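Local coordinates for protein aromatic-L-amino-acid decarboxylase (Catharanthus roseus, PDB 6EEW) that decarboxylates L-tryptophan to tryptamine and 5-hydroxy-L-tryptophan to serotonin as a homodimer that uses pyridoxal 5'-phosphate, at residues Leu325-Leu330 with Ser375-Leu380; Met93-Tyr98 with Ser474-Glu479. All blocks are in the same frame, centred on the assembly; numbering follows the deposited sequence.

Interaction 1: residues Leu325-Leu330 with Ser375-Leu380; sequences LDCTCL and SLKLWL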
loop_
_atom_site.group_PDB
_atom_site.type_symbol
_atom_site.label_atom_id
_atom_site.label_comp_id
_atom_site.label_asym_id
_atom_site.label_seq_id
_atom_site.Cartn_x
_atom_site.Cartn_y
_atom_site.Cartn_z
ATOM N N LEU A 325 1.942 5.321 -9.573
ATOM C CA LEU A 325 1.950 4.361 -8.473
ATOM C C LEU A 325 1.574 5.076 -7.182
ATOM O O LEU A 325 2.005 6.205 -6.949
ATOM C CB LEU A 325 3.328 3.720 -8.312
ATOM C CG LEU A 325 3.719 2.525 -9.181
ATOM C CD1 LEU A 325 4.027 2.982 -10.606
ATOM C CD2 LEU A 325 4.887 1.767 -8.559
ATOM N N ASP A 326 0.757 4.439 -6.340
ATOM C CA ASP A 326 0.112 3.154 -6.575
ATOM C C ASP A 326 -1.318 3.410 -6.964
ATOM O O ASP A 326 -1.889 4.443 -6.600
ATOM C CB ASP A 326 0.109 2.258 -5.328
ATOM C CG ASP A 326 1.483 1.789 -4.931
ATOM O OD1 ASP A 326 2.197 1.268 -5.816
ATOM O OD2 ASP A 326 1.837 1.926 -3.731
ATOM N N CYS A 327 -1.903 2.457 -7.693
ATOM C CA CYS A 327 -3.323 2.507 -8.004
ATOM C C CYS A 327 -3.762 1.209 -8.666
ATOM O O CYS A 327 -3.425 0.964 -9.829
ATOM C CB CYS A 327 -3.632 3.704 -8.903
ATOM S SG CYS A 327 -5.388 4.048 -9.107
ATOM N N THR A 328 -4.495 0.367 -7.935
ATOM C CA THR A 328 -5.086 -0.849 -8.474
ATOM C C THR A 328 -6.570 -0.883 -8.132
ATOM O O THR A 328 -6.949 -0.567 -7.007
ATOM C CB THR A 328 -4.364 -2.063 -7.930
ATOM O OG1 THR A 328 -3.081 -2.117 -8.555
ATOM C CG2 THR A 328 -5.137 -3.324 -8.208
ATOM N N CYS A 329 -7.414 -1.190 -9.108
ATOM C CA CYS A 329 -8.851 -1.275 -8.899
ATOM C C CYS A 329 -9.266 -2.728 -8.834
ATOM O O CYS A 329 -8.835 -3.542 -9.661
ATOM C CB CYS A 329 -9.625 -0.579 -10.019
ATOM S SG CYS A 329 -9.243 1.143 -10.214
ATOM N N LEU A 330 -10.127 -3.038 -7.867
ATOM C CA LEU A 330 -10.625 -4.387 -7.652
ATOM C C LEU A 330 -12.135 -4.317 -7.545
ATOM O O LEU A 330 -12.668 -3.485 -6.801
ATOM C CB LEU A 330 -10.049 -4.999 -6.388
ATOM C CG LEU A 330 -10.628 -6.322 -5.892
ATOM C CD1 LEU A 330 -10.195 -7.475 -6.790
ATOM C CD2 LEU A 330 -10.186 -6.535 -4.456
ATOM N N SER A 375 -8.989 7.716 -4.231
ATOM C CA SER A 375 -9.863 7.874 -5.386
ATOM C C SER A 375 -9.754 9.251 -6.027
ATOM O O SER A 375 -10.170 9.421 -7.186
ATOM C CB SER A 375 -11.314 7.626 -4.967
ATOM O OG SER A 375 -11.730 8.604 -4.015
ATOM N N LEU A 376 -9.193 10.226 -5.306
ATOM C CA LEU A 376 -9.174 11.600 -5.794
ATOM C C LEU A 376 -8.474 11.692 -7.143
ATOM O O LEU A 376 -8.981 12.311 -8.085
ATOM C CB LEU A 376 -8.467 12.501 -4.783
ATOM C CG LEU A 376 -8.424 13.994 -5.099
ATOM C CD1 LEU A 376 -9.840 14.632 -5.018
ATOM C CD2 LEU A 376 -7.417 14.714 -4.185
ATOM N N LYS A 377 -7.285 11.105 -7.245
ATOM C CA LYS A 377 -6.536 11.245 -8.481
ATOM C C LYS A 377 -7.234 10.532 -9.634
ATOM O O LYS A 377 -7.202 11.024 -10.765
ATOM C CB LYS A 377 -5.107 10.734 -8.278
ATOM C CG LYS A 377 -4.983 9.232 -8.036
ATOM C CD LYS A 377 -3.511 8.838 -8.004
ATOM C CE LYS A 377 -3.300 7.378 -7.630
ATOM N NZ LYS A 377 -1.828 6.998 -7.630
ATOM N N LEU A 378 -7.902 9.401 -9.374
ATOM C CA LEU A 378 -8.661 8.746 -10.444
ATOM C C LEU A 378 -9.804 9.633 -10.928
ATOM O O LEU A 378 -10.016 9.791 -12.138
ATOM C CB LEU A 378 -9.224 7.409 -9.975
ATOM C CG LEU A 378 -8.388 6.141 -10.101
ATOM C CD1 LEU A 378 -9.321 4.943 -9.917
ATOM C CD2 LEU A 378 -7.655 6.079 -11.442
ATOM N N TRP A 379 -10.577 10.181 -9.986
ATOM C CA TRP A 379 -11.622 11.141 -10.319
ATOM C C TRP A 379 -11.074 12.261 -11.185
ATOM O O TRP A 379 -11.676 12.626 -12.201
ATOM C CB TRP A 379 -12.227 11.697 -9.037
ATOM C CG TRP A 379 -13.438 12.559 -9.204
ATOM C CD1 TRP A 379 -14.577 12.256 -9.888
ATOM C CD2 TRP A 379 -13.657 13.853 -8.614
ATOM N NE1 TRP A 379 -15.484 13.296 -9.785
ATOM C CE2 TRP A 379 -14.941 14.282 -9.003
ATOM C CE3 TRP A 379 -12.881 14.693 -7.803
ATOM C CZ2 TRP A 379 -15.469 15.507 -8.603
ATOM C CZ3 TRP A 379 -13.405 15.909 -7.408
ATOM C CH2 TRP A 379 -14.686 16.306 -7.808
ATOM N N LEU A 380 -9.933 12.834 -10.787
ATOM C CA LEU A 380 -9.373 13.925 -11.572
ATOM C C LEU A 380 -8.960 13.443 -12.951
ATOM O O LEU A 380 -9.118 14.175 -13.917
ATOM C CB LEU A 380 -8.182 14.570 -10.864
ATOM C CG LEU A 380 -8.482 15.809 -10.002
ATOM C CD1 LEU A 380 -9.539 15.448 -8.964
ATOM C CD2 LEU A 380 -7.224 16.319 -9.319
#
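Lys377 and Leu378, consecutive residues on the first turns of helix 375-409, meet residues 325-330, which lead into strand 328-332, in two ways, one polar, one apolar. Lys377 leaves the helix with CG wedged between its backbone N and carbonyl carbon (chi1 67°) and then runs fully extended, which carries the ammonium to the backbone just ahead of the strand. There NZ donates to Asp326 O at 2.8 Å, reaching the carbonyl from above its plane, 48° out of it, rather than along a lone pair. The same nitrogen bonds to Tyr324 O and to Glu113 in a salt bridge, so the buried ammonium is probably neutralised by that carboxylate; the two carbonyls lie before and after the cis peptide bond joining Leu325 to Asp326. The lysine lies alongside Cys327, with CE 3.9 Å from Cys327 CB. The branched end of Leu378 points between two sulfurs. Cys327 SG, turned anti to its own N (chi1 -169°), sits 3.8 Å from Leu378 CG, while Cys329 SG touches Leu378 CD1 at 3.8 Å. The Leu325 side chain lies about 5 Å from a bound tryptophan, and Cys327 N bonds to substrate-binding His318. The contact ties helix 375-409 to the seven-stranded mixed sheet of the pyridoxal-phosphate-binding domain, where strand 328-332 runs between 160-164 and 312-315; helix 167-186 packs on Thr328 and Leu330, helices 107-119 and 130-146 on the helix segment.

Interaction 2: residues Met93-Tyr98 with Ser474-Glu479; sequences MSPNFY and SSLTEE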
loop_
_atom_site.group_PDB
_atom_site.type_symbol
_atom_site.label_atom_id
_atom_site.label_comp_id
_atom_site.label_asym_id
_atom_site.label_seq_id
_atom_site.Cartn_x
_atom_site.Cartn_y
_atom_site.Cartn_z
ATOM N N MET A 93 10.421 7.167 -16.550
ATOM C CA MET A 93 9.692 8.242 -17.214
ATOM C C MET A 93 10.306 8.657 -18.544
ATOM O O MET A 93 9.798 9.589 -19.169
ATOM C CB MET A 93 9.601 9.468 -16.303
ATOM C CG MET A 93 8.701 9.285 -15.105
ATOM S SD MET A 93 7.058 8.760 -15.588
ATOM C CE MET A 93 7.196 6.990 -15.320
ATOM N N SER A 94 11.416 8.056 -18.949
ATOM C CA SER A 94 12.041 8.442 -20.203
ATOM C C SER A 94 11.167 8.002 -21.372
ATOM O O SER A 94 10.570 6.921 -21.329
ATOM C CB SER A 94 13.432 7.828 -20.333
ATOM O OG SER A 94 14.000 8.138 -21.596
ATOM N N PRO A 95 11.072 8.808 -22.436
ATOM C CA PRO A 95 10.402 8.331 -23.653
ATOM C C PRO A 95 11.083 7.127 -24.279
ATOM O O PRO A 95 10.503 6.507 -25.180
ATOM C CB PRO A 95 10.447 9.549 -24.581
ATOM C CG PRO A 95 11.615 10.316 -24.134
ATOM C CD PRO A 95 11.655 10.147 -22.627
ATOM N N ASN A 96 12.283 6.765 -23.834
ATOM C CA ASN A 96 13.001 5.635 -24.403
ATOM C C ASN A 96 13.025 4.437 -23.467
ATOM O O ASN A 96 13.817 3.512 -23.666
ATOM C CB ASN A 96 14.414 6.062 -24.789
ATOM C CG ASN A 96 14.416 7.116 -25.886
ATOM O OD1 ASN A 96 13.679 7.006 -26.874
ATOM N ND2 ASN A 96 15.230 8.151 -25.710
ATOM N N PHE A 97 12.159 4.430 -22.463
ATOM C CA PHE A 97 11.986 3.285 -21.579
ATOM C C PHE A 97 10.900 2.382 -22.144
ATOM O O PHE A 97 9.733 2.777 -22.192
ATOM C CB PHE A 97 11.620 3.752 -20.169
ATOM C CG PHE A 97 11.342 2.630 -19.206
ATOM C CD1 PHE A 97 10.098 2.013 -19.182
ATOM C CD2 PHE A 97 12.301 2.203 -18.322
ATOM C CE1 PHE A 97 9.833 0.988 -18.294
ATOM C CE2 PHE A 97 12.037 1.178 -17.444
ATOM C CZ PHE A 97 10.806 0.570 -17.435
ATOM N N TYR A 98 11.276 1.150 -22.517
ATOM C CA TYR A 98 10.342 0.184 -23.095
ATOM C C TYR A 98 10.364 -1.142 -22.348
ATOM O O TYR A 98 9.961 -2.169 -22.906
ATOM C CB TYR A 98 10.645 -0.077 -24.577
ATOM C CG TYR A 98 10.762 1.172 -25.411
ATOM C CD1 TYR A 98 9.635 1.826 -25.881
ATOM C CD2 TYR A 98 12.002 1.693 -25.735
ATOM C CE1 TYR A 98 9.744 2.979 -26.633
ATOM C CE2 TYR A 98 12.117 2.841 -26.490
ATOM C CZ TYR A 98 10.988 3.477 -26.938
ATOM O OH TYR A 98 11.104 4.619 -27.691
ATOM N N SER A 474 5.105 4.399 -22.412
ATOM C CA SER A 474 5.627 5.437 -21.530
ATOM C C SER A 474 5.140 6.808 -21.989
ATOM O O SER A 474 5.256 7.167 -23.168
ATOM C CB SER A 474 7.157 5.385 -21.510
ATOM O OG SER A 474 7.699 6.358 -20.634
ATOM N N SER A 475 4.598 7.578 -21.040
ATOM C CA SER A 475 3.785 8.733 -21.411
ATOM C C SER A 475 4.509 9.692 -22.343
ATOM O O SER A 475 3.874 10.290 -23.219
ATOM C CB SER A 475 3.297 9.464 -20.166
ATOM O OG SER A 475 2.413 8.638 -19.413
ATOM N N LEU A 476 5.830 9.824 -22.215
ATOM C CA LEU A 476 6.533 10.805 -23.036
ATOM C C LEU A 476 6.902 10.275 -24.415
ATOM O O LEU A 476 7.385 11.048 -25.248
ATOM C CB LEU A 476 7.805 11.279 -22.327
ATOM C CG LEU A 476 7.638 12.189 -21.105
ATOM C CD1 LEU A 476 8.995 12.581 -20.499
ATOM C CD2 LEU A 476 6.815 13.421 -21.449
ATOM N N THR A 477 6.680 8.989 -24.670
ATOM C CA THR A 477 7.023 8.394 -25.952
ATOM C C THR A 477 6.112 8.901 -27.070
ATOM O O THR A 477 4.882 8.802 -26.978
ATOM C CB THR A 477 6.929 6.878 -25.844
ATOM O OG1 THR A 477 7.776 6.435 -24.776
ATOM C CG2 THR A 477 7.376 6.225 -27.135
ATOM N N GLU A 478 6.723 9.431 -28.133
ATOM C CA GLU A 478 6.039 9.827 -29.361
ATOM C C GLU A 478 6.554 9.018 -30.551
ATOM O O GLU A 478 7.517 8.255 -30.458
ATOM C CB GLU A 478 6.209 11.331 -29.633
ATOM C CG GLU A 478 5.475 12.219 -28.646
ATOM C CD GLU A 478 5.809 13.681 -28.830
ATOM O OE1 GLU A 478 7.005 13.998 -29.023
ATOM O OE2 GLU A 478 4.882 14.516 -28.771
ATOM N N GLU A 479 5.904 9.212 -31.698
ATOM C CA GLU A 479 6.152 8.340 -32.842
ATOM C C GLU A 479 7.628 8.322 -33.231
ATOM O O GLU A 479 8.192 7.258 -33.538
ATOM C CB GLU A 479 5.273 8.773 -34.011
ATOM C CG GLU A 479 5.454 7.939 -35.257
ATOM C CD GLU A 479 4.454 8.292 -36.326
ATOM O OE1 GLU A 479 3.367 8.790 -35.966
ATOM O OE2 GLU A 479 4.757 8.081 -37.521
HETATM O O HOH W 1 7.333 8.631 -19.686
#
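Two type I beta turns, Ser94 to Phe97 and Ser474 to Thr477, dock against each other beside the substrate site, where Ser474 lies near the tryptophan-binding Pro102. The first turn also carries an ST turn, in which Asn96 N donates to Ser94 OG. Thr477 OG1 donates to Pro95 O at 2.8 Å, coming in from the flank of the carbonyl (C=O...donor angle 112°) and tilted 32° from its plane. OG1 is anti to the carbonyl carbon of Thr477 (chi1 -56°), which leaves CG2 anti to the backbone N and lying obliquely against the Tyr98 ring, 4.0 Å from CE1. Pro95 and Leu476 cross obliquely, CB to CB at 3.9 Å, and Leu476 CD1 reaches within 3.4 Å of Met93 O. Ser474 OG stands 3.0 Å from Ser94 O and very close to a water; the water donates a weak bond to Met93 O, just ahead of the first turn, and accepts from Leu476 N, linking the two segments. A valine in place of Thr477 would probably cost Pro95 O the bond from this hydroxyl and weaken the hold of one turn on the other. The join combines apolar packing of Pro95 on Leu476 with hydroxyls and a water that serve main-chain groups in a buried setting, polar atoms that the apolar touches alone could not satisfy.

How the interactions relate
From the N terminus, the chain first supplies 93-98, in the loop between helices 74-85 and 107-119, and only returns to it after 375 intervening residues at 474-479, which leads into helix 479-496. Interaction 2 thus closes a very long loop that takes in the large mixed sheet and the whole of the small antiparallel one. Interaction 1 lies wholly within that loop and closes a much shorter one of 44 residues, tying strand 328-332 to the start of helix 375-409. Their centres are 22 Å apart and they do not touch, yet both lie near bound tryptophan, and both reach the second subunit.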